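Local coordinates for 3-oxosteroid 1-dehydrogenase (Sterolibacterium denitrificans, PDB 7P18), which probably uses its FAD cofactor to introduce a double bond between C1 and C2 of the A ring of 3-oxosteroids, passing the electrons to an acceptor, at residues A89-A94 against T548-R552; V266-G272 against L521-N527; K499-T504 against N527-G533. All blocks are in the same frame, centred on the assembly; numbering follows the deposited sequence.

Contact 1: A89-A94 against T548-R552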
loop_
_atom_site.group_PDB
_atom_site.type_symbol
_atom_site.label_atom_id
_atom_site.label_comp_id
_atom_site.label_asym_id
_atom_site.label_seq_id
_atom_site.Cartn_x
_atom_site.Cartn_y
_atom_site.Cartn_z
ATOM N N ALA A 89 5.258 -21.477 1.002
ATOM C CA ALA A 89 3.799 -21.431 1.240
ATOM C C ALA A 89 3.176 -20.255 0.472
ATOM O O ALA A 89 2.071 -20.406 -0.117
ATOM C CB ALA A 89 3.547 -21.363 2.718
ATOM N N TYR A 90 3.846 -19.104 0.463
ATOM C CA TYR A 90 3.332 -17.905 -0.260
ATOM C C TYR A 90 3.210 -18.235 -1.754
ATOM O O TYR A 90 2.190 -17.950 -2.396
ATOM C CB TYR A 90 4.207 -16.669 -0.044
ATOM C CG TYR A 90 3.632 -15.482 -0.770
ATOM C CD1 TYR A 90 2.477 -14.872 -0.295
ATOM C CD2 TYR A 90 4.164 -15.008 -1.950
ATOM C CE1 TYR A 90 1.900 -13.791 -0.956
ATOM C CE2 TYR A 90 3.584 -13.947 -2.634
ATOM C CZ TYR A 90 2.446 -13.336 -2.126
ATOM O OH TYR A 90 1.859 -12.274 -2.741
ATOM N N LEU A 91 4.247 -18.821 -2.330
ATOM C CA LEU A 91 4.289 -19.112 -3.779
ATOM C C LEU A 91 3.297 -20.218 -4.130
ATOM O O LEU A 91 2.666 -20.131 -5.207
ATOM C CB LEU A 91 5.719 -19.462 -4.170
ATOM C CG LEU A 91 6.723 -18.347 -3.971
ATOM C CD1 LEU A 91 8.142 -18.829 -4.259
ATOM C CD2 LEU A 91 6.416 -17.113 -4.807
ATOM N N GLU A 92 3.121 -21.195 -3.246
ATOM C CA GLU A 92 2.099 -22.243 -3.422
ATOM C C GLU A 92 0.701 -21.626 -3.462
ATOM O O GLU A 92 -0.059 -21.944 -4.379
ATOM C CB GLU A 92 2.178 -23.272 -2.288
ATOM C CG GLU A 92 1.123 -24.360 -2.411
ATOM C CD GLU A 92 1.064 -25.374 -1.296
ATOM O OE1 GLU A 92 1.662 -25.143 -0.256
ATOM O OE2 GLU A 92 0.458 -26.403 -1.498
ATOM N N SER A 93 0.360 -20.777 -2.487
ATOM C CA SER A 93 -1.042 -20.389 -2.209
ATOM C C SER A 93 -1.460 -19.107 -2.933
ATOM O O SER A 93 -2.641 -18.988 -3.201
ATOM C CB SER A 93 -1.283 -20.291 -0.737
ATOM O OG SER A 93 -1.072 -21.538 -0.107
ATOM N N ALA A 94 -0.547 -18.207 -3.253
ATOM C CA ALA A 94 -0.919 -16.901 -3.860
ATOM C C ALA A 94 -1.717 -17.108 -5.158
ATOM O O ALA A 94 -2.804 -16.552 -5.322
ATOM C CB ALA A 94 0.295 -16.056 -4.028
ATOM N N THR A 548 -3.098 -13.890 0.893
ATOM C CA THR A 548 -2.605 -15.282 0.697
ATOM C C THR A 548 -2.545 -15.971 2.068
ATOM O O THR A 548 -3.033 -17.084 2.196
ATOM C CB THR A 548 -1.271 -15.325 -0.046
ATOM O OG1 THR A 548 -1.429 -14.749 -1.349
ATOM C CG2 THR A 548 -0.756 -16.755 -0.110
ATOM N N PHE A 549 -2.039 -15.304 3.108
ATOM C CA PHE A 549 -1.987 -15.904 4.455
ATOM C C PHE A 549 -3.398 -15.934 5.067
ATOM O O PHE A 549 -3.662 -16.835 5.866
ATOM C CB PHE A 549 -0.847 -15.319 5.280
ATOM C CG PHE A 549 0.494 -15.839 4.834
ATOM C CD1 PHE A 549 0.862 -17.157 5.068
ATOM C CD2 PHE A 549 1.338 -15.061 4.054
ATOM C CE1 PHE A 549 2.076 -17.651 4.608
ATOM C CE2 PHE A 549 2.529 -15.568 3.566
ATOM C CZ PHE A 549 2.898 -16.857 3.839
ATOM N N GLY A 550 -4.304 -15.034 4.670
ATOM C CA GLY A 550 -5.718 -15.128 5.076
ATOM C C GLY A 550 -6.338 -16.417 4.567
ATOM O O GLY A 550 -6.982 -17.133 5.354
ATOM N N PHE A 551 -6.107 -16.708 3.298
ATOM C CA PHE A 551 -6.516 -17.960 2.602
ATOM C C PHE A 551 -5.926 -19.173 3.346
ATOM O O PHE A 551 -6.706 -20.125 3.675
ATOM C CB PHE A 551 -6.084 -17.823 1.148
ATOM C CG PHE A 551 -6.469 -18.953 0.225
ATOM C CD1 PHE A 551 -7.753 -19.026 -0.307
ATOM C CD2 PHE A 551 -5.527 -19.890 -0.180
ATOM C CE1 PHE A 551 -8.088 -20.018 -1.220
ATOM C CE2 PHE A 551 -5.851 -20.867 -1.109
ATOM C CZ PHE A 551 -7.139 -20.965 -1.591
ATOM N N ARG A 552 -4.614 -19.190 3.575
ATOM C CA ARG A 552 -3.932 -20.308 4.294
ATOM C C ARG A 552 -4.464 -20.443 5.732
ATOM O O ARG A 552 -4.591 -21.589 6.178
ATOM C CB ARG A 552 -2.415 -20.191 4.249
ATOM C CG ARG A 552 -1.813 -20.352 2.852
ATOM C CD ARG A 552 -0.300 -20.526 2.901
ATOM N NE ARG A 552 0.086 -21.743 3.613
ATOM C CZ ARG A 552 0.360 -22.940 3.053
ATOM N NH1 ARG A 552 0.337 -23.105 1.742
ATOM N NH2 ARG A 552 0.696 -23.960 3.837
HETATM O O HOH W 1 1.074 -26.410 2.073
#

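Contact 2: V266-G272 against L521-N527. With FAD (flavin-adenine dinucleotide), chain C.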
loop_
_atom_site.group_PDB
_atom_site.type_symbol
_atom_site.label_atom_id
_atom_site.label_comp_id
_atom_site.label_asym_id
_atom_site.label_seq_id
_atom_site.Cartn_x
_atom_site.Cartn_y
_atom_site.Cartn_z
ATOM N N VAL A 266 -9.206 -17.540 16.049
ATOM C CA VAL A 266 -9.238 -16.059 15.964
ATOM C C VAL A 266 -8.178 -15.662 14.951
ATOM O O VAL A 266 -7.011 -16.031 15.169
ATOM C CB VAL A 266 -8.952 -15.420 17.330
ATOM C CG1 VAL A 266 -8.730 -13.916 17.229
ATOM C CG2 VAL A 266 -10.057 -15.766 18.330
ATOM N N VAL A 267 -8.582 -14.905 13.939
ATOM C CA VAL A 267 -7.648 -14.376 12.913
ATOM C C VAL A 267 -7.457 -12.882 13.177
ATOM O O VAL A 267 -8.449 -12.132 13.035
ATOM C CB VAL A 267 -8.163 -14.630 11.496
ATOM C CG1 VAL A 267 -7.182 -14.108 10.450
ATOM C CG2 VAL A 267 -8.469 -16.102 11.292
ATOM N N LEU A 268 -6.243 -12.486 13.557
ATOM C CA LEU A 268 -5.891 -11.058 13.752
ATOM C C LEU A 268 -5.503 -10.480 12.393
ATOM O O LEU A 268 -4.377 -10.769 11.915
ATOM C CB LEU A 268 -4.752 -10.945 14.759
ATOM C CG LEU A 268 -5.081 -11.522 16.145
ATOM C CD1 LEU A 268 -3.894 -11.350 17.057
ATOM C CD2 LEU A 268 -6.350 -10.904 16.741
ATOM N N GLY A 269 -6.377 -9.677 11.812
ATOM C CA GLY A 269 -6.109 -8.898 10.585
ATOM C C GLY A 269 -6.434 -7.419 10.768
ATOM O O GLY A 269 -7.131 -6.856 9.926
ATOM N N ALA A 270 -5.907 -6.828 11.831
ATOM C CA ALA A 270 -6.279 -5.476 12.297
ATOM C C ALA A 270 -5.287 -4.434 11.814
ATOM O O ALA A 270 -5.346 -3.309 12.336
ATOM C CB ALA A 270 -6.346 -5.482 13.796
ATOM N N GLY A 271 -4.351 -4.799 10.935
ATOM C CA GLY A 271 -3.320 -3.854 10.468
ATOM C C GLY A 271 -2.228 -3.610 11.468
ATOM O O GLY A 271 -2.116 -4.388 12.446
ATOM N N GLY A 272 -1.435 -2.557 11.246
ATOM C CA GLY A 272 -0.210 -2.304 11.987
ATOM C C GLY A 272 -0.399 -1.319 13.138
ATOM O O GLY A 272 -1.487 -1.278 13.747
ATOM N N LEU A 521 -4.843 -19.111 17.442
ATOM C CA LEU A 521 -4.509 -17.701 17.069
ATOM C C LEU A 521 -3.727 -17.657 15.753
ATOM O O LEU A 521 -2.630 -18.258 15.670
ATOM C CB LEU A 521 -3.673 -17.055 18.155
ATOM C CG LEU A 521 -3.516 -15.537 18.037
ATOM C CD1 LEU A 521 -4.876 -14.873 18.139
ATOM C CD2 LEU A 521 -2.553 -15.007 19.091
ATOM N N TYR A 522 -4.285 -16.924 14.801
ATOM C CA TYR A 522 -3.716 -16.673 13.470
ATOM C C TYR A 522 -3.523 -15.163 13.325
ATOM O O TYR A 522 -4.204 -14.391 14.020
ATOM C CB TYR A 522 -4.638 -17.225 12.394
ATOM C CG TYR A 522 -4.839 -18.719 12.491
ATOM C CD1 TYR A 522 -5.709 -19.270 13.419
ATOM C CD2 TYR A 522 -4.114 -19.591 11.683
ATOM C CE1 TYR A 522 -5.861 -20.652 13.548
ATOM C CE2 TYR A 522 -4.282 -20.967 11.779
ATOM C CZ TYR A 522 -5.167 -21.504 12.702
ATOM O OH TYR A 522 -5.330 -22.871 12.773
ATOM N N CYS A 523 -2.670 -14.758 12.395
ATOM C CA CYS A 523 -2.370 -13.330 12.188
ATOM C C CYS A 523 -1.888 -13.125 10.758
ATOM O O CYS A 523 -1.032 -13.910 10.291
ATOM C CB CYS A 523 -1.352 -12.866 13.202
ATOM S SG CYS A 523 -0.972 -11.092 13.098
ATOM N N ILE A 524 -2.442 -12.112 10.087
ATOM C CA ILE A 524 -2.200 -11.871 8.646
ATOM C C ILE A 524 -2.027 -10.361 8.413
ATOM O O ILE A 524 -2.450 -9.556 9.248
ATOM C CB ILE A 524 -3.348 -12.462 7.818
ATOM C CG1 ILE A 524 -4.653 -11.703 8.068
ATOM C CG2 ILE A 524 -3.517 -13.957 8.069
ATOM C CD1 ILE A 524 -5.769 -12.123 7.194
ATOM N N GLY A 525 -1.509 -9.992 7.255
ATOM C CA GLY A 525 -1.371 -8.585 6.864
ATOM C C GLY A 525 -0.403 -7.841 7.750
ATOM O O GLY A 525 0.559 -8.448 8.272
ATOM N N ASN A 526 -0.564 -6.524 7.868
ATOM C CA ASN A 526 0.472 -5.707 8.563
ATOM C C ASN A 526 0.413 -5.923 10.083
ATOM O O ASN A 526 1.325 -5.442 10.797
ATOM C CB ASN A 526 0.354 -4.222 8.230
ATOM C CG ASN A 526 0.592 -3.884 6.781
ATOM O OD1 ASN A 526 1.001 -4.752 5.984
ATOM N ND2 ASN A 526 0.348 -2.611 6.444
ATOM N N ASN A 527 -0.599 -6.626 10.575
ATOM C CA ASN A 527 -0.663 -7.137 11.969
ATOM C C ASN A 527 0.473 -8.138 12.212
ATOM O O ASN A 527 0.884 -8.290 13.366
ATOM C CB ASN A 527 -2.040 -7.752 12.192
ATOM C CG ASN A 527 -2.531 -7.813 13.614
ATOM O OD1 ASN A 527 -3.738 -7.845 13.798
ATOM N ND2 ASN A 527 -1.646 -7.879 14.590
HETATM P PA FAD C . -5.974 -2.613 6.788
HETATM O O1A FAD C . -6.306 -2.719 5.343
HETATM O O2A FAD C . -5.666 -1.204 7.218
HETATM O O5B FAD C . -7.204 -3.196 7.597
HETATM C C5B FAD C . -7.130 -3.236 9.047
HETATM C C4B FAD C . -8.502 -2.973 9.590
HETATM O O4B FAD C . -8.529 -3.344 10.995
HETATM C C3B FAD C . -8.980 -1.507 9.521
HETATM O O3B FAD C . -10.276 -1.415 8.939
HETATM C C2B FAD C . -8.955 -1.056 10.984
HETATM O O2B FAD C . -9.838 0.027 11.246
HETATM C C1B FAD C . -9.232 -2.368 11.718
HETATM N N9A FAD C . -8.810 -2.388 13.120
HETATM C C8A FAD C . -7.744 -1.770 13.707
HETATM N N7A FAD C . -7.725 -1.925 15.028
HETATM C C5A FAD C . -8.823 -2.733 15.299
HETATM C C6A FAD C . -9.346 -3.265 16.497
HETATM N N6A FAD C . -8.855 -3.006 17.715
HETATM N N1A FAD C . -10.455 -4.028 16.402
HETATM C C2A FAD C . -10.975 -4.251 15.192
HETATM N N3A FAD C . -10.618 -3.746 14.006
HETATM C C4A FAD C . -9.500 -3.009 14.134
HETATM N N1 FAD C . -0.206 -2.438 -0.865
HETATM C C2 FAD C . -0.219 -3.335 -1.877
HETATM O O2 FAD C . 0.241 -4.481 -1.721
HETATM N N3 FAD C . -0.751 -3.041 -3.068
HETATM C C4 FAD C . -1.060 -1.748 -3.438
HETATM O O4 FAD C . -1.643 -1.569 -4.502
HETATM C C4X FAD C . -1.035 -0.753 -2.423
HETATM N N5 FAD C . -1.362 0.492 -2.724
HETATM C C5X FAD C . -1.399 1.407 -1.698
HETATM C C6 FAD C . -1.838 2.723 -1.972
HETATM C C7 FAD C . -2.027 3.652 -0.957
HETATM C C7M FAD C . -2.528 5.047 -1.269
HETATM C C8 FAD C . -1.828 3.252 0.377
HETATM C C8M FAD C . -2.054 4.236 1.511
HETATM C C9 FAD C . -1.319 1.998 0.649
HETATM C C9A FAD C . -1.145 1.032 -0.360
HETATM N N10 FAD C . -0.649 -0.258 -0.111
HETATM C C10 FAD C . -0.606 -1.204 -1.126
HETATM C "C1'" FAD C . -0.422 -0.720 1.263
HETATM C "C2'" FAD C . -1.666 -1.487 1.764
HETATM O "O2'" FAD C . -2.868 -0.731 1.630
HETATM C "C3'" FAD C . -1.528 -1.962 3.221
HETATM O "O3'" FAD C . -0.204 -2.420 3.506
HETATM C "C4'" FAD C . -2.564 -3.018 3.542
HETATM O "O4'" FAD C . -3.841 -2.493 3.206
HETATM C "C5'" FAD C . -2.554 -3.478 4.984
HETATM O "O5'" FAD C . -3.661 -4.389 5.121
HETATM P P FAD C . -4.117 -4.879 6.562
HETATM O O1P FAD C . -5.263 -5.746 6.260
HETATM O O2P FAD C . -3.000 -5.318 7.397
HETATM O O3P FAD C . -4.709 -3.513 7.242
HETATM O O HOH W 2 -3.585 -7.069 9.346
HETATM O O HOH W 3 -0.764 -1.097 8.764
#

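Contact 3: K499-T504 against N527-G533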
loop_
_atom_site.group_PDB
_atom_site.type_symbol
_atom_site.label_atom_id
_atom_site.label_comp_id
_atom_site.label_asym_id
_atom_site.label_seq_id
_atom_site.Cartn_x
_atom_site.Cartn_y
_atom_site.Cartn_z
ATOM N N LYS A 499 5.501 -2.620 8.971
ATOM C CA LYS A 499 5.939 -3.825 8.219
ATOM C C LYS A 499 6.210 -5.008 9.156
ATOM O O LYS A 499 6.150 -6.177 8.700
ATOM C CB LYS A 499 7.225 -3.469 7.468
ATOM C CG LYS A 499 7.654 -4.400 6.348
ATOM C CD LYS A 499 9.022 -4.050 5.764
ATOM C CE LYS A 499 9.210 -4.446 4.311
ATOM N NZ LYS A 499 8.879 -5.877 4.054
ATOM N N GLY A 500 6.550 -4.736 10.409
ATOM C CA GLY A 500 6.848 -5.754 11.422
ATOM C C GLY A 500 5.597 -6.096 12.173
ATOM O O GLY A 500 4.625 -5.411 12.008
ATOM N N GLY A 501 5.629 -7.149 12.983
ATOM C CA GLY A 501 4.453 -7.564 13.740
ATOM C C GLY A 501 4.636 -8.940 14.313
ATOM O O GLY A 501 5.785 -9.396 14.442
ATOM N N LEU A 502 3.525 -9.566 14.630
ATOM C CA LEU A 502 3.517 -10.901 15.262
ATOM C C LEU A 502 4.169 -11.906 14.309
ATOM O O LEU A 502 3.842 -11.923 13.123
ATOM C CB LEU A 502 2.078 -11.286 15.581
ATOM C CG LEU A 502 1.313 -10.338 16.500
ATOM C CD1 LEU A 502 -0.045 -10.903 16.813
ATOM C CD2 LEU A 502 2.086 -10.064 17.774
ATOM N N LEU A 503 5.095 -12.699 14.833
ATOM C CA LEU A 503 5.757 -13.769 14.060
ATOM C C LEU A 503 4.734 -14.871 13.828
ATOM O O LEU A 503 4.008 -15.270 14.781
ATOM C CB LEU A 503 6.985 -14.279 14.811
ATOM C CG LEU A 503 7.757 -15.365 14.074
ATOM C CD1 LEU A 503 8.304 -14.855 12.757
ATOM C CD2 LEU A 503 8.862 -15.906 14.966
ATOM N N THR A 504 4.627 -15.336 12.595
ATOM C CA THR A 504 3.765 -16.459 12.223
ATOM C C THR A 504 4.580 -17.539 11.505
ATOM O O THR A 504 5.715 -17.259 11.036
ATOM C CB THR A 504 2.595 -16.014 11.324
ATOM O OG1 THR A 504 3.102 -15.435 10.102
ATOM C CG2 THR A 504 1.726 -15.021 12.064
ATOM N N ASN A 527 -0.599 -6.626 10.575
ATOM C CA ASN A 527 -0.663 -7.137 11.969
ATOM C C ASN A 527 0.473 -8.138 12.212
ATOM O O ASN A 527 0.884 -8.290 13.366
ATOM C CB ASN A 527 -2.040 -7.752 12.192
ATOM C CG ASN A 527 -2.531 -7.813 13.614
ATOM O OD1 ASN A 527 -3.738 -7.845 13.798
ATOM N ND2 ASN A 527 -1.646 -7.879 14.590
ATOM N N SER A 528 0.994 -8.775 11.152
ATOM C CA SER A 528 2.014 -9.840 11.199
ATOM C C SER A 528 3.347 -9.289 10.698
ATOM O O SER A 528 3.380 -8.364 9.890
ATOM C CB SER A 528 1.553 -11.078 10.401
ATOM O OG SER A 528 1.670 -10.860 8.999
ATOM N N ALA A 529 4.435 -9.876 11.144
ATOM C CA ALA A 529 5.770 -9.656 10.553
ATOM C C ALA A 529 5.758 -10.102 9.087
ATOM O O ALA A 529 5.325 -11.240 8.793
ATOM C CB ALA A 529 6.810 -10.393 11.339
ATOM N N SER A 530 6.223 -9.219 8.197
ATOM C CA SER A 530 6.172 -9.336 6.728
ATOM C C SER A 530 6.910 -10.587 6.243
ATOM O O SER A 530 8.129 -10.763 6.547
ATOM C CB SER A 530 6.776 -8.127 6.073
ATOM O OG SER A 530 6.767 -8.272 4.666
ATOM N N VAL A 531 6.234 -11.358 5.391
ATOM C CA VAL A 531 6.857 -12.531 4.704
ATOM C C VAL A 531 7.937 -12.020 3.760
ATOM O O VAL A 531 8.752 -12.809 3.299
ATOM C CB VAL A 531 5.786 -13.376 3.978
ATOM C CG1 VAL A 531 5.245 -12.648 2.737
ATOM C CG2 VAL A 531 6.349 -14.758 3.636
ATOM N N MET A 532 7.930 -10.714 3.460
ATOM C CA MET A 532 8.863 -10.102 2.508
ATOM C C MET A 532 10.089 -9.536 3.232
ATOM O O MET A 532 10.945 -8.919 2.575
ATOM C CB MET A 532 8.132 -9.045 1.672
ATOM C CG MET A 532 6.964 -9.620 0.869
ATOM S SD MET A 532 7.549 -10.958 -0.251
ATOM C CE MET A 532 5.978 -11.415 -0.984
ATOM N N GLY A 533 10.237 -9.819 4.522
ATOM C CA GLY A 533 11.441 -9.403 5.260
ATOM C C GLY A 533 11.598 -7.884 5.290
ATOM O O GLY A 533 10.641 -7.189 5.639
HETATM O O HOH W 4 3.525 -7.135 7.398
HETATM O O HOH W 5 4.520 -13.203 10.645
#

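Contact 1: A89-A94 against T548-R552
Arg-552 reaches from helix 543-559 across the flank of helix 84-104 and meets Ser-93, Ala-89 and Glu-92. Its CB points at the other helix, and CG lies 3.6 Å from Ser-93 CB. CD passes beside the serine hydroxyl, and the turn at chi3 (63°) lays the guanidinium flat on Ala-89, whose CB sits 3.5 Å above the plane, over its centre. At the tip NH1 donates twice, to Ser-93 OG at 2.8 Å and, in a salt bridge, to Glu-92 OE1 at 3.1 Å. The carboxylate oxygen is approached from above its own plane, and a water joins it to Arg-552 NH2. NH2 also forms a salt bridge with Asp-507, and NE is bonded to Lys-506 O.

The axes of 89-94 and 548-552 cross at 84° and come within 9.3 Å, and helix 543-559 packs against the parallel sheet of the Rossmann-type fold. Ala-94 and Thr-548 lie where the backbones come nearest. Thr-548 CG2 packs 3.6 Å from Ser-93 CB, while its OG1, bonded to Gly-544 O, lies near Ala-94 CB. Tyr-90 CD1 touches Phe-549 CE2 at 3.9 Å, and the tyrosine hydroxyl bonds to Trp-54 O.

Contact 2: V266-G272 against L521-N527
Leu-268 and Leu-521 put their side chains on the same face of a parallel pair of strands, meeting obliquely through CD1 and CD1 at 3.8 Å. Val-266 shares that face, its CG1 against Leu-521 CD1, and Cys-523 adds its sulfur beside Leu-268 CB. Val-267 and Tyr-522 project from the other face: Val-267 CG2 packs on Tyr-522 CB, and its CG1 on Ile-524 CD1. The ring of Tyr-522 turns its edge to Val-266 O, which accepts from Tyr-522 N at 2.9 Å. Leu-268 N donates almost straight (178°) to Tyr-522 O.

In Asn-527 a chi1 of -156° swings the amide away from the backbone N, and OD1 accepts from Ala-270 N at 3.1 Å; Thr-303 OG1 is its second partner. Asn-526 faces FAD instead: its backbone N donates to FAD O2P at 2.8 Å and its ND2 to O3' at 3.0 Å. A water ties Gly-271 N and Ile-524 O to the same phosphate oxygen.

Strand 521-523 is an edge of the five-stranded parallel Rossmann-type sheet, with strand 10-13 flanking 265-268 on its far side; helix 543-559 packs against Val-267, Tyr-522 and Ile-524, and strand 245-253 against Val-266 and Leu-521.

Contact 3: K499-T504 against N527-G533
Lys-499 NZ donates to Gly-533 O at 2.7 Å, to Ala-535 O just beyond, and weakly to Ser-530 OG at 3.3 Å, so the ammonium is held by acceptors from one loop. It meets Gly-533 O from above the carbonyl plane. CG stands anti to the backbone N (chi1 -164°); the extended chain takes CD and CE alongside Gly-533 O, and the bend at chi4 brings NZ onto it. With an alanine here, Gly-533 O and Ala-535 O would probably lose their shared charged donor, and Ser-530 OG its weak bond.

The turn is a type I beta turn from Ser-530 to Gly-533. Ser-530 OG also accepts from Met-532 N at 3.0 Å, forming an ST turn, while Ser-530 N donates to Lys-499 O. Beside it, residues 501-502 of strand 486-502 pair with the loop that follows the FAD-contacting Asn-526, through a single bridge between Leu-502 and Ser-528. Leu-502 N meets Asn-527 O on a lone pair, in the carbonyl plane, at 3.2 Å; Ala-529 N returns a bond to Leu-502 O at 2.9 Å from above its plane. Gly-501 passes so close to Asn-527 O and Ser-528 C that a side chain there would clash. A water bridges Leu-502 O, Ala-529 O and Thr-504 OG1, while Ala-529 O is also bonded to Arg-86. Ala-529 CB rests 3.4 Å from Gly-501 O.

The three contacts lie on the same side of the chain's centre. Contacts 2 and 3 have centres about 9 Å apart, and each is about 14 Å from contact 1. Along the chain, contact 1 closes a long loop in which the other two are nested, while the segments of contacts 2 and 3 alternate and share Asn-527. Strand 521-523 of contact 2 runs into the loop of contact 3, which leads to helix 543-559 of contact 1. Phe-549 packs against both Ile-524 and Val-531, and Cys-523 touches Leu-502. One continuous piece of chain near the C-terminus thus joins the parallel sheet, strand 486-502 and helix 84-104, with contact 2 touching the FAD and contact 1 a further layer out.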